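Side-chain contacts in Mgp-operon protein 3 (Mycoplasma pneumoniae, PDB 6RJ1), which is a surface adhesin (P40/P90) that probably works with the adhesin P1 in attaching the bacterium to host cells, with sugars as the likely receptors: residues L82-Q87 / D110-V115; L116-A121 / W126-K131; A135-K140 / S475-V480; N462-V467 / S706-A711. All coordinates share one frame; numbering follows the deposited sequence.

Contact 1 of 4, residues L82-Q87 / D110-V115; sequences LSFDTQ and DFASYV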
loop_
_atom_site.group_PDB
_atom_site.type_symbol
_atom_site.label_atom_id
_atom_site.label_comp_id
_atom_site.label_asym_id
_atom_site.label_seq_id
_atom_site.Cartn_x
_atom_site.Cartn_y
_atom_site.Cartn_z
ATOM N N LEU A 82 -4.457 23.496 0.715
ATOM C CA LEU A 82 -4.098 22.637 1.834
ATOM C C LEU A 82 -3.395 23.484 2.898
ATOM O O LEU A 82 -2.473 24.240 2.584
ATOM C CB LEU A 82 -3.164 21.525 1.317
ATOM C CG LEU A 82 -3.678 20.081 1.303
ATOM C CD1 LEU A 82 -5.130 19.990 0.892
ATOM C CD2 LEU A 82 -2.836 19.218 0.395
ATOM N N SER A 83 -3.870 23.393 4.147
ATOM C CA SER A 83 -3.297 24.111 5.289
ATOM C C SER A 83 -3.614 23.402 6.597
ATOM O O SER A 83 -4.531 22.578 6.650
ATOM C CB SER A 83 -3.800 25.548 5.347
ATOM O OG SER A 83 -5.205 25.582 5.524
ATOM N N PHE A 84 -2.858 23.728 7.652
ATOM C CA PHE A 84 -3.100 23.165 8.967
ATOM C C PHE A 84 -4.171 24.003 9.670
ATOM O O PHE A 84 -4.098 25.235 9.654
ATOM C CB PHE A 84 -1.808 23.102 9.796
ATOM C CG PHE A 84 -0.753 22.126 9.321
ATOM C CD1 PHE A 84 -0.944 20.750 9.440
ATOM C CD2 PHE A 84 0.457 22.581 8.810
ATOM C CE1 PHE A 84 0.036 19.853 9.013
ATOM C CE2 PHE A 84 1.443 21.677 8.393
ATOM C CZ PHE A 84 1.222 20.321 8.491
ATOM N N ASP A 85 -5.189 23.333 10.235
ATOM C CA ASP A 85 -6.287 23.960 10.961
ATOM C C ASP A 85 -5.930 24.107 12.446
ATOM O O ASP A 85 -6.308 23.266 13.270
ATOM C CB ASP A 85 -7.603 23.180 10.766
ATOM C CG ASP A 85 -8.848 24.040 10.920
ATOM O OD1 ASP A 85 -9.077 24.573 12.036
ATOM O OD2 ASP A 85 -9.577 24.207 9.919
ATOM N N THR A 86 -5.196 25.189 12.770
ATOM C CA THR A 86 -4.730 25.561 14.111
ATOM C C THR A 86 -5.898 25.680 15.113
ATOM O O THR A 86 -5.753 25.268 16.268
ATOM C CB THR A 86 -3.853 26.828 14.003
ATOM O OG1 THR A 86 -2.663 26.486 13.288
ATOM C CG2 THR A 86 -3.466 27.422 15.362
ATOM N N GLN A 87 -7.052 26.207 14.653
ATOM C CA GLN A 87 -8.272 26.372 15.444
ATOM C C GLN A 87 -8.860 25.027 15.891
ATOM O O GLN A 87 -9.265 24.899 17.049
ATOM C CB GLN A 87 -9.309 27.202 14.674
ATOM C CG GLN A 87 -8.971 28.692 14.615
ATOM C CD GLN A 87 -9.967 29.497 13.811
ATOM O OE1 GLN A 87 -10.344 29.138 12.684
ATOM N NE2 GLN A 87 -10.399 30.624 14.367
ATOM N N ASP A 110 0.490 24.082 14.914
ATOM C CA ASP A 110 -0.193 23.244 13.931
ATOM C C ASP A 110 -0.055 21.735 14.203
ATOM O O ASP A 110 -0.755 20.947 13.567
ATOM C CB ASP A 110 0.337 23.566 12.526
ATOM C CG ASP A 110 1.849 23.684 12.395
ATOM O OD1 ASP A 110 2.568 22.854 12.997
ATOM O OD2 ASP A 110 2.308 24.608 11.700
ATOM N N PHE A 111 0.866 21.343 15.123
ATOM C CA PHE A 111 1.192 19.961 15.505
ATOM C C PHE A 111 1.632 19.110 14.300
ATOM O O PHE A 111 1.342 17.915 14.235
ATOM C CB PHE A 111 0.069 19.281 16.314
ATOM C CG PHE A 111 -0.387 20.025 17.546
ATOM C CD1 PHE A 111 -1.402 20.963 17.470
ATOM C CD2 PHE A 111 0.166 19.750 18.794
ATOM C CE1 PHE A 111 -1.841 21.633 18.614
ATOM C CE2 PHE A 111 -0.284 20.414 19.938
ATOM C CZ PHE A 111 -1.286 21.346 19.842
ATOM N N ALA A 112 2.358 19.740 13.352
ATOM C CA ALA A 112 2.894 19.096 12.154
ATOM C C ALA A 112 3.925 18.039 12.536
ATOM O O ALA A 112 4.541 18.123 13.600
ATOM C CB ALA A 112 3.545 20.136 11.258
ATOM N N SER A 113 4.128 17.054 11.665
ATOM C CA SER A 113 5.126 16.020 11.884
ATOM C C SER A 113 6.540 16.574 11.688
ATOM O O SER A 113 6.751 17.506 10.906
ATOM C CB SER A 113 4.881 14.849 10.951
ATOM O OG SER A 113 3.594 14.301 11.183
ATOM N N TYR A 114 7.502 16.016 12.423
ATOM C CA TYR A 114 8.890 16.455 12.336
ATOM C C TYR A 114 9.853 15.313 12.146
ATOM O O TYR A 114 9.608 14.194 12.600
ATOM C CB TYR A 114 9.308 17.230 13.600
ATOM C CG TYR A 114 8.755 18.630 13.677
ATOM C CD1 TYR A 114 9.417 19.698 13.073
ATOM C CD2 TYR A 114 7.582 18.899 14.375
ATOM C CE1 TYR A 114 8.911 20.994 13.142
ATOM C CE2 TYR A 114 7.062 20.189 14.447
ATOM C CZ TYR A 114 7.729 21.236 13.829
ATOM O OH TYR A 114 7.206 22.508 13.899
ATOM N N VAL A 115 10.965 15.626 11.478
ATOM C CA VAL A 115 12.120 14.759 11.323
ATOM C C VAL A 115 13.114 15.412 12.278
ATOM O O VAL A 115 13.396 16.610 12.139
ATOM C CB VAL A 115 12.653 14.665 9.870
ATOM C CG1 VAL A 115 14.058 14.075 9.834
ATOM C CG2 VAL A 115 11.713 13.848 8.999
#

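Contact 2 of 4, residues L116-A121 / W126-K131; sequences LIFKAA and WVFERK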
loop_
_atom_site.group_PDB
_atom_site.type_symbol
_atom_site.label_atom_id
_atom_site.label_comp_id
_atom_site.label_asym_id
_atom_site.label_seq_id
_atom_site.Cartn_x
_atom_site.Cartn_y
_atom_site.Cartn_z
ATOM N N LEU A 116 13.565 14.662 13.294
ATOM C CA LEU A 116 14.489 15.171 14.306
ATOM C C LEU A 116 15.889 14.648 14.062
ATOM O O LEU A 116 16.060 13.460 13.782
ATOM C CB LEU A 116 14.032 14.801 15.727
ATOM C CG LEU A 116 12.542 14.871 16.030
ATOM C CD1 LEU A 116 12.244 14.224 17.333
ATOM C CD2 LEU A 116 12.040 16.291 16.047
ATOM N N ILE A 117 16.885 15.535 14.178
ATOM C CA ILE A 117 18.293 15.204 13.992
ATOM C C ILE A 117 19.001 15.334 15.339
ATOM O O ILE A 117 18.874 16.359 16.025
ATOM C CB ILE A 117 18.954 16.094 12.897
ATOM C CG1 ILE A 117 18.127 16.131 11.577
ATOM C CG2 ILE A 117 20.420 15.714 12.639
ATOM C CD1 ILE A 117 17.891 14.779 10.799
ATOM N N PHE A 118 19.744 14.282 15.709
ATOM C CA PHE A 118 20.507 14.210 16.947
ATOM C C PHE A 118 21.963 13.928 16.633
ATOM O O PHE A 118 22.263 13.223 15.670
ATOM C CB PHE A 118 19.953 13.101 17.855
ATOM C CG PHE A 118 18.576 13.357 18.418
ATOM C CD1 PHE A 118 17.436 12.967 17.718
ATOM C CD2 PHE A 118 18.416 13.955 19.666
ATOM C CE1 PHE A 118 16.162 13.192 18.248
ATOM C CE2 PHE A 118 17.140 14.176 20.198
ATOM C CZ PHE A 118 16.023 13.793 19.486
ATOM N N LYS A 119 22.864 14.480 17.444
ATOM C CA LYS A 119 24.304 14.268 17.314
ATOM C C LYS A 119 24.775 13.450 18.502
ATOM O O LYS A 119 24.246 13.629 19.604
ATOM C CB LYS A 119 25.085 15.592 17.185
ATOM C CG LYS A 119 25.143 16.514 18.406
ATOM C CD LYS A 119 26.177 17.621 18.198
ATOM C CE LYS A 119 26.000 18.763 19.168
ATOM N NZ LYS A 119 24.810 19.612 18.844
ATOM N N ALA A 120 25.753 12.564 18.291
ATOM C CA ALA A 120 26.283 11.736 19.367
ATOM C C ALA A 120 27.034 12.575 20.390
ATOM O O ALA A 120 27.631 13.593 20.038
ATOM C CB ALA A 120 27.179 10.652 18.807
ATOM N N ALA A 121 26.929 12.189 21.661
ATOM C CA ALA A 121 27.578 12.852 22.786
ATOM C C ALA A 121 28.245 11.787 23.688
ATOM O O ALA A 121 27.906 10.606 23.550
ATOM C CB ALA A 121 26.554 13.660 23.565
ATOM N N TRP A 126 22.783 11.320 23.377
ATOM C CA TRP A 126 22.432 12.081 22.179
ATOM C C TRP A 126 22.007 13.493 22.519
ATOM O O TRP A 126 21.244 13.704 23.461
ATOM C CB TRP A 126 21.330 11.366 21.390
ATOM C CG TRP A 126 21.740 10.014 20.899
ATOM C CD1 TRP A 126 21.543 8.820 21.524
ATOM C CD2 TRP A 126 22.464 9.724 19.698
ATOM N NE1 TRP A 126 22.086 7.800 20.780
ATOM C CE2 TRP A 126 22.652 8.327 19.649
ATOM C CE3 TRP A 126 22.953 10.510 18.641
ATOM C CZ2 TRP A 126 23.314 7.697 18.588
ATOM C CZ3 TRP A 126 23.623 9.889 17.599
ATOM C CH2 TRP A 126 23.787 8.498 17.572
ATOM N N VAL A 127 22.498 14.457 21.732
ATOM C CA VAL A 127 22.199 15.885 21.859
ATOM C C VAL A 127 21.313 16.262 20.672
ATOM O O VAL A 127 21.588 15.823 19.555
ATOM C CB VAL A 127 23.518 16.716 21.919
ATOM C CG1 VAL A 127 23.266 18.211 21.757
ATOM C CG2 VAL A 127 24.263 16.450 23.217
ATOM N N PHE A 128 20.237 17.036 20.916
ATOM C CA PHE A 128 19.326 17.478 19.859
ATOM C C PHE A 128 20.000 18.549 18.993
ATOM O O PHE A 128 20.526 19.526 19.528
ATOM C CB PHE A 128 17.981 17.969 20.450
ATOM C CG PHE A 128 17.017 18.590 19.460
ATOM C CD1 PHE A 128 16.292 17.795 18.574
ATOM C CD2 PHE A 128 16.836 19.969 19.411
ATOM C CE1 PHE A 128 15.416 18.366 17.655
ATOM C CE2 PHE A 128 15.954 20.541 18.490
ATOM C CZ PHE A 128 15.247 19.735 17.623
ATOM N N GLU A 129 20.021 18.343 17.668
ATOM C CA GLU A 129 20.617 19.300 16.735
ATOM C C GLU A 129 19.548 20.218 16.167
ATOM O O GLU A 129 19.574 21.414 16.429
ATOM C CB GLU A 129 21.358 18.589 15.590
ATOM C CG GLU A 129 22.714 18.043 15.965
ATOM C CD GLU A 129 23.817 18.366 14.974
ATOM O OE1 GLU A 129 23.692 17.990 13.782
ATOM O OE2 GLU A 129 24.812 18.996 15.396
ATOM N N ARG A 130 18.611 19.657 15.382
ATOM C CA ARG A 130 17.548 20.410 14.720
ATOM C C ARG A 130 16.342 19.552 14.335
ATOM O O ARG A 130 16.414 18.322 14.372
ATOM C CB ARG A 130 18.107 21.154 13.480
ATOM C CG ARG A 130 18.788 20.265 12.428
ATOM C CD ARG A 130 19.345 21.059 11.264
ATOM N NE ARG A 130 18.287 21.779 10.550
ATOM C CZ ARG A 130 18.294 23.088 10.314
ATOM N NH1 ARG A 130 17.280 23.656 9.681
ATOM N NH2 ARG A 130 19.318 23.838 10.708
ATOM N N LYS A 131 15.232 20.220 13.969
ATOM C CA LYS A 131 13.990 19.599 13.500
ATOM C C LYS A 131 13.559 20.179 12.155
ATOM O O LYS A 131 13.682 21.386 11.934
ATOM C CB LYS A 131 12.862 19.638 14.557
ATOM C CG LYS A 131 12.414 21.019 15.036
ATOM C CD LYS A 131 11.260 20.901 16.031
ATOM C CE LYS A 131 10.514 22.197 16.245
ATOM N NZ LYS A 131 11.180 23.072 17.245
#

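Contact 3 of 4, residues A135-K140 / S475-V480; sequences ALPYVK and SLWYWV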
loop_
_atom_site.group_PDB
_atom_site.type_symbol
_atom_site.label_atom_id
_atom_site.label_comp_id
_atom_site.label_asym_id
_atom_site.label_seq_id
_atom_site.Cartn_x
_atom_site.Cartn_y
_atom_site.Cartn_z
ATOM N N ALA A 135 5.952 19.884 5.827
ATOM C CA ALA A 135 4.887 20.723 5.309
ATOM C C ALA A 135 3.989 19.995 4.311
ATOM O O ALA A 135 4.451 19.128 3.563
ATOM C CB ALA A 135 5.480 21.962 4.672
ATOM N N LEU A 136 2.693 20.355 4.317
ATOM C CA LEU A 136 1.656 19.847 3.430
ATOM C C LEU A 136 2.098 20.016 1.953
ATOM O O LEU A 136 2.768 21.011 1.639
ATOM C CB LEU A 136 0.384 20.695 3.639
ATOM C CG LEU A 136 -0.804 20.166 4.466
ATOM C CD1 LEU A 136 -0.830 18.673 4.617
ATOM C CD2 LEU A 136 -0.959 20.911 5.744
ATOM N N PRO A 137 1.705 19.107 1.017
ATOM C CA PRO A 137 2.070 19.318 -0.397
ATOM C C PRO A 137 1.397 20.577 -0.953
ATOM O O PRO A 137 0.446 21.074 -0.338
ATOM C CB PRO A 137 1.569 18.051 -1.085
ATOM C CG PRO A 137 0.484 17.553 -0.216
ATOM C CD PRO A 137 0.882 17.890 1.183
ATOM N N TYR A 138 1.895 21.115 -2.082
ATOM C CA TYR A 138 1.290 22.316 -2.640
ATOM C C TYR A 138 0.220 22.023 -3.699
ATOM O O TYR A 138 0.423 21.207 -4.597
ATOM C CB TYR A 138 2.350 23.296 -3.165
ATOM C CG TYR A 138 1.775 24.604 -3.670
ATOM C CD1 TYR A 138 1.580 25.683 -2.812
ATOM C CD2 TYR A 138 1.424 24.765 -5.006
ATOM C CE1 TYR A 138 1.040 26.887 -3.272
ATOM C CE2 TYR A 138 0.850 25.948 -5.467
ATOM C CZ TYR A 138 0.676 27.012 -4.601
ATOM O OH TYR A 138 0.141 28.183 -5.077
ATOM N N VAL A 139 -0.914 22.730 -3.585
ATOM C CA VAL A 139 -2.038 22.699 -4.519
ATOM C C VAL A 139 -2.689 24.086 -4.513
ATOM O O VAL A 139 -3.178 24.541 -3.479
ATOM C CB VAL A 139 -3.015 21.501 -4.350
ATOM C CG1 VAL A 139 -3.689 21.478 -2.979
ATOM C CG2 VAL A 139 -4.041 21.465 -5.474
ATOM N N LYS A 140 -2.598 24.791 -5.649
ATOM C CA LYS A 140 -3.062 26.169 -5.785
ATOM C C LYS A 140 -4.583 26.276 -5.827
ATOM O O LYS A 140 -5.226 25.599 -6.631
ATOM C CB LYS A 140 -2.377 26.845 -6.997
ATOM C CG LYS A 140 -2.900 28.223 -7.411
ATOM C CD LYS A 140 -3.431 28.178 -8.855
ATOM C CE LYS A 140 -3.928 29.501 -9.385
ATOM N NZ LYS A 140 -2.810 30.407 -9.765
ATOM N N SER A 475 -1.310 6.437 0.770
ATOM C CA SER A 475 -0.698 7.752 0.895
ATOM C C SER A 475 -0.597 8.407 -0.478
ATOM O O SER A 475 -0.200 7.761 -1.444
ATOM C CB SER A 475 0.657 7.660 1.590
ATOM O OG SER A 475 1.586 6.870 0.871
ATOM N N LEU A 476 -0.989 9.684 -0.558
ATOM C CA LEU A 476 -1.031 10.466 -1.782
ATOM C C LEU A 476 0.219 11.305 -2.031
ATOM O O LEU A 476 0.378 11.879 -3.117
ATOM C CB LEU A 476 -2.299 11.345 -1.779
ATOM C CG LEU A 476 -3.597 10.713 -2.316
ATOM C CD1 LEU A 476 -4.132 9.600 -1.396
ATOM C CD2 LEU A 476 -4.669 11.754 -2.462
ATOM N N TRP A 477 1.111 11.379 -1.039
ATOM C CA TRP A 477 2.331 12.181 -1.138
ATOM C C TRP A 477 3.496 11.598 -0.336
ATOM O O TRP A 477 3.307 10.660 0.445
ATOM C CB TRP A 477 2.044 13.639 -0.730
ATOM C CG TRP A 477 1.407 13.756 0.621
ATOM C CD1 TRP A 477 2.026 13.645 1.833
ATOM C CD2 TRP A 477 0.017 13.986 0.895
ATOM N NE1 TRP A 477 1.113 13.816 2.847
ATOM C CE2 TRP A 477 -0.132 14.015 2.301
ATOM C CE3 TRP A 477 -1.115 14.196 0.090
ATOM C CZ2 TRP A 477 -1.370 14.230 2.916
ATOM C CZ3 TRP A 477 -2.344 14.401 0.701
ATOM C CH2 TRP A 477 -2.463 14.410 2.097
ATOM N N TYR A 478 4.702 12.151 -0.538
ATOM C CA TYR A 478 5.929 11.721 0.143
ATOM C C TYR A 478 6.887 12.897 0.274
ATOM O O TYR A 478 6.781 13.855 -0.482
ATOM C CB TYR A 478 6.594 10.552 -0.609
ATOM C CG TYR A 478 7.056 10.905 -2.010
ATOM C CD1 TYR A 478 6.161 10.927 -3.077
ATOM C CD2 TYR A 478 8.394 11.197 -2.270
ATOM C CE1 TYR A 478 6.580 11.247 -4.363
ATOM C CE2 TYR A 478 8.825 11.518 -3.555
ATOM C CZ TYR A 478 7.914 11.533 -4.601
ATOM O OH TYR A 478 8.333 11.838 -5.872
ATOM N N TRP A 479 7.827 12.821 1.208
ATOM C CA TRP A 479 8.781 13.901 1.428
ATOM C C TRP A 479 10.191 13.585 0.987
ATOM O O TRP A 479 10.628 12.448 1.093
ATOM C CB TRP A 479 8.807 14.292 2.909
ATOM C CG TRP A 479 7.699 15.208 3.299
ATOM C CD1 TRP A 479 7.714 16.571 3.274
ATOM C CD2 TRP A 479 6.399 14.828 3.771
ATOM N NE1 TRP A 479 6.501 17.067 3.695
ATOM C CE2 TRP A 479 5.682 16.018 4.032
ATOM C CE3 TRP A 479 5.770 13.593 4.005
ATOM C CZ2 TRP A 479 4.368 16.009 4.508
ATOM C CZ3 TRP A 479 4.469 13.588 4.481
ATOM C CH2 TRP A 479 3.781 14.783 4.727
ATOM N N VAL A 480 10.887 14.604 0.489
ATOM C CA VAL A 480 12.308 14.637 0.159
ATOM C C VAL A 480 12.730 16.012 0.719
ATOM O O VAL A 480 12.413 17.059 0.132
ATOM C CB VAL A 480 12.681 14.458 -1.340
ATOM C CG1 VAL A 480 14.189 14.628 -1.540
ATOM C CG2 VAL A 480 12.228 13.109 -1.875
#

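Contact 4 of 4, residues N462-V467 / S706-A711; sequences NGQIVV and SARENA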
loop_
_atom_site.group_PDB
_atom_site.type_symbol
_atom_site.label_atom_id
_atom_site.label_comp_id
_atom_site.label_asym_id
_atom_site.label_seq_id
_atom_site.Cartn_x
_atom_site.Cartn_y
_atom_site.Cartn_z
ATOM N N ASN A 462 22.665 11.040 2.299
ATOM C CA ASN A 462 23.559 12.166 2.040
ATOM C C ASN A 462 22.887 13.548 2.179
ATOM O O ASN A 462 22.701 14.262 1.185
ATOM C CB ASN A 462 24.234 11.999 0.663
ATOM C CG ASN A 462 25.268 10.896 0.622
ATOM O OD1 ASN A 462 24.950 9.700 0.544
ATOM N ND2 ASN A 462 26.537 11.282 0.680
ATOM N N GLY A 463 22.507 13.891 3.411
ATOM C CA GLY A 463 21.878 15.169 3.746
ATOM C C GLY A 463 20.422 15.309 3.349
ATOM O O GLY A 463 19.817 16.362 3.571
ATOM N N GLN A 464 19.856 14.251 2.759
ATOM C CA GLN A 464 18.461 14.232 2.322
ATOM C C GLN A 464 17.684 13.217 3.130
ATOM O O GLN A 464 18.157 12.098 3.346
ATOM C CB GLN A 464 18.332 13.918 0.818
ATOM C CG GLN A 464 19.090 14.880 -0.077
ATOM C CD GLN A 464 18.262 15.261 -1.260
ATOM O OE1 GLN A 464 17.402 16.141 -1.176
ATOM N NE2 GLN A 464 18.508 14.608 -2.388
ATOM N N ILE A 465 16.491 13.611 3.573
ATOM C CA ILE A 465 15.604 12.742 4.331
ATOM C C ILE A 465 14.371 12.490 3.495
ATOM O O ILE A 465 13.762 13.433 2.985
ATOM C CB ILE A 465 15.277 13.305 5.743
ATOM C CG1 ILE A 465 16.561 13.510 6.584
ATOM C CG2 ILE A 465 14.296 12.399 6.479
ATOM C CD1 ILE A 465 16.987 14.910 6.732
ATOM N N VAL A 466 14.030 11.213 3.326
ATOM C CA VAL A 466 12.858 10.776 2.581
ATOM C C VAL A 466 11.854 10.219 3.579
ATOM O O VAL A 466 12.220 9.406 4.419
ATOM C CB VAL A 466 13.194 9.768 1.443
ATOM C CG1 VAL A 466 11.969 9.483 0.572
ATOM C CG2 VAL A 466 14.353 10.271 0.580
ATOM N N VAL A 467 10.603 10.691 3.516
ATOM C CA VAL A 467 9.513 10.246 4.397
ATOM C C VAL A 467 8.381 9.733 3.527
ATOM O O VAL A 467 8.019 10.395 2.563
ATOM C CB VAL A 467 9.045 11.348 5.397
ATOM C CG1 VAL A 467 7.867 10.873 6.252
ATOM C CG2 VAL A 467 10.198 11.818 6.284
ATOM N N SER A 706 14.821 15.968 -8.016
ATOM C CA SER A 706 13.721 16.384 -8.877
ATOM C C SER A 706 12.415 16.397 -8.102
ATOM O O SER A 706 11.606 17.296 -8.309
ATOM C CB SER A 706 13.614 15.472 -10.091
ATOM O OG SER A 706 14.758 15.640 -10.909
ATOM N N ALA A 707 12.231 15.425 -7.182
ATOM C CA ALA A 707 11.050 15.315 -6.332
ATOM C C ALA A 707 11.003 16.465 -5.321
ATOM O O ALA A 707 9.919 16.989 -5.062
ATOM C CB ALA A 707 11.034 13.973 -5.621
ATOM N N ARG A 708 12.174 16.885 -4.790
ATOM C CA ARG A 708 12.278 18.006 -3.850
ATOM C C ARG A 708 11.969 19.316 -4.579
ATOM O O ARG A 708 11.215 20.137 -4.059
ATOM C CB ARG A 708 13.663 18.044 -3.168
ATOM C CG ARG A 708 13.971 19.352 -2.441
ATOM C CD ARG A 708 14.651 19.167 -1.111
ATOM N NE ARG A 708 16.088 18.952 -1.246
ATOM C CZ ARG A 708 17.010 19.659 -0.604
ATOM N NH1 ARG A 708 16.654 20.646 0.209
ATOM N NH2 ARG A 708 18.298 19.387 -0.772
ATOM N N GLU A 709 12.538 19.489 -5.793
ATOM C CA GLU A 709 12.346 20.665 -6.641
ATOM C C GLU A 709 10.890 20.789 -7.077
ATOM O O GLU A 709 10.330 21.884 -7.006
ATOM C CB GLU A 709 13.299 20.638 -7.846
ATOM C CG GLU A 709 14.727 21.029 -7.491
ATOM C CD GLU A 709 15.809 20.794 -8.535
ATOM O OE1 GLU A 709 15.498 20.255 -9.624
ATOM O OE2 GLU A 709 16.979 21.149 -8.255
ATOM N N ASN A 710 10.265 19.662 -7.477
ATOM C CA ASN A 710 8.852 19.590 -7.873
ATOM C C ASN A 710 7.930 19.974 -6.704
ATOM O O ASN A 710 6.896 20.599 -6.935
ATOM C CB ASN A 710 8.519 18.192 -8.394
ATOM C CG ASN A 710 7.084 17.962 -8.770
ATOM O OD1 ASN A 710 6.644 18.259 -9.875
ATOM N ND2 ASN A 710 6.331 17.376 -7.880
ATOM N N ALA A 711 8.311 19.616 -5.463
ATOM C CA ALA A 711 7.550 19.935 -4.256
ATOM C C ALA A 711 7.643 21.427 -3.899
ATOM O O ALA A 711 6.648 22.020 -3.475
ATOM C CB ALA A 711 8.043 19.090 -3.095
#

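Contact 1 of 4, residues L82-Q87 / D110-V115
F84 reaches across to the turn at D110 and lies along it, its base against one residue and its far end against another. CB of F84 sits 3.5 Å from CB of D110, and the tip of the ring, CZ of F84, comes to 3.6 Å from CB of A112. Both neighbours meet the ring obliquely, and the ring plane is turned 41° from the D110 carboxylate. With CG opposite the carbonyl carbon (chi1 -68°), the phenyl group swings away from its own strand 82-84 and toward the 110-112 turn. At the near end T86, in the first turn of helix 86-93, adds a looser touch, its OG1 4.1 Å from CA of D110.

The carboxylate of D110 is occupied at both oxygens. OD1 of D110 accepts from the backbone N of A112 at 3.1 Å, with an N-H...O angle of 158°, closing an Asx turn that brings A112 CB round to the ring; the donor meets the anti side of the carboxylate, tilted out of its plane. OD2 forms a salt bridge with K133 of strand 125-135, and the F84 ring also has an edge-to-face partner in Y451. No hydrogen bond crosses between 82-87 and 110-115. The join is therefore an apolar one: the carboxylate shapes the turn and pairs with K133, while its methylene and the alanine methyl supply the surface that F84 covers.

Contact 2 of 4, residues L116-A121 / W126-K131
F118 and F128 meet edge to face: F128 turns its edge toward the face of F118, with ring planes at 70° and centroids 5.7 Å apart. F128 CD1 rides over the F118 ring, set off toward the rim. Having CG opposite its own backbone N (chi1 174°) lays the F128 ring along its strand toward L116, whose CD2 packs on K131 CB at 3.8 Å and, more loosely, on F128 CE1. Next to F118 CB, the six-membered part of W126 folds back across the neighbouring strand and lies against the K119-A120 backbone, with the A120 methyl, CB, 3.8 Å from W126 CZ3.

The two strands, 114-121 and 125-135, form an antiparallel beta hairpin interrupted by a classic bulge: E129 and R130 both face I117, whose O takes a 2.8 Å bond from E129 N and a weak one from R130 N. Beyond it, K119 and V127 exchange two backbone bonds in regular register.

The face bearing K119 and V127 is more exposed. Here the K119 chain runs beside V127 and crosses E129 at about a right angle, and its NZ makes a salt bridge of 3.5 Å to E129 OE2. A121 CB fits against V127 CG2 at 3.6 Å.

Contact 3 of 4, residues A135-K140 / S475-V480
P137 lies over one face of the W477 indole, and W479 reaches the same chain two residues earlier through its ring nitrogen. In the proline contact P137 CD stands 4.1 Å from the centroid of the five-membered ring of W477, only 12° off the ring normal, which makes it a CH-pi interaction. CG of P137 covers the rim beside it, 3.7 Å from W477 CE3. The pyrrolidine crosses the indole at about a right angle. W477 CG sits between its own N and carbonyl carbon (chi1 54°), a torsion that sends the indole out toward the 135-140 loop.

W479 works edge-on. Its NE1 donates to the A135 carbonyl oxygen at 2.9 Å, but the bond is bent, 135° at the hydrogen, and the oxygen lies somewhat out of the indole plane. The same NE1 has a weak second acceptor in G488 O.

Further out, both indoles rest on strand 487-492 through A490. Helix 446-454 covers W477 with I447 and L450, while W492 packs on P137 and meets the W477 ring nearly perpendicularly. On the loop side, N80 holds the chain after the proline, its side chain bonding to P137 O and V139 N. Two tryptophans from alternate positions of one strand thus receive the loop leaving strand 125-135, in a buried, tryptophan-rich patch where that loop and helix 446-454 pack on strands 477-482 and 487-492 of the mixed sheet; the strand side, 475-480, belongs to the MgpC adhesin family region.

Contact 4 of 4, residues N462-V467 / S706-A711
Strand 464-468 meets helix 701-712 in a beta-sheet-to-helix contact, and across these two segments it comes down to one polar pair, Q464 and R708. OE1 of Q464 is the atom that does the touching. Q464 OE1 lies 3.1 Å from R708 NE and accepts a weak, bent hydrogen bond from it, with 125° at the hydrogen. R708 NH2 is 3.4 Å from Q464 OE1. The amide and guanidinium planes are turned 49° against each other, and the oxygen approaches the guanidinium obliquely.

Both chains bend to reach the meeting point. R708 leaves the helix with CG opposite its backbone N (chi1 166°) and then turns at chi2 and chi3, while Q464 kinks at chi2 and carries its amide toward the helix.

Within the fold, strand 464-468 runs in the eight-stranded mixed sheet between strands 457-461 and 477-482, and the helix lies across that part of it. Its L704 packs on Q464, V466 and V480, and A707 fills in against Y478 and V480; R708 also touches V480 and Q485, beside the polar pair. The backbone of Q464 is flanked in the sheet by pairings of G463 with E483 and I465 with V481. The helix is itself fastened to the sheet by a further bond, between T491 OG1 and the carbonyl oxygen of A707. Residue Q464 is buried in the fold, whereas R708, on the helix side of the pair, remains partly exposed.

All four contacts draw on one eight-stranded mixed sheet. Contacts 1 and 2 share strand 114-121, their centres about 22 Å apart, and meet where Y114 CD1 lies 3.7 Å from K131 CD. Contact 1 also leans on contact 3, about 13 Å away between centres, as F84 CZ packs on L136 CD2 at 3.6 Å. Contacts 3 and 4 are the nearest pair, about 11 Å between centres; they use neighbouring strands and a probable hydrogen bond joins W479 N to V467 O at 2.8 Å. Strands not adjacent in the sheet also touch through their side chains: V115 CG2 of contact 1 packs on V467 CG2 of contact 4 at 3.7 Å, and I117 of contact 2 approaches I465.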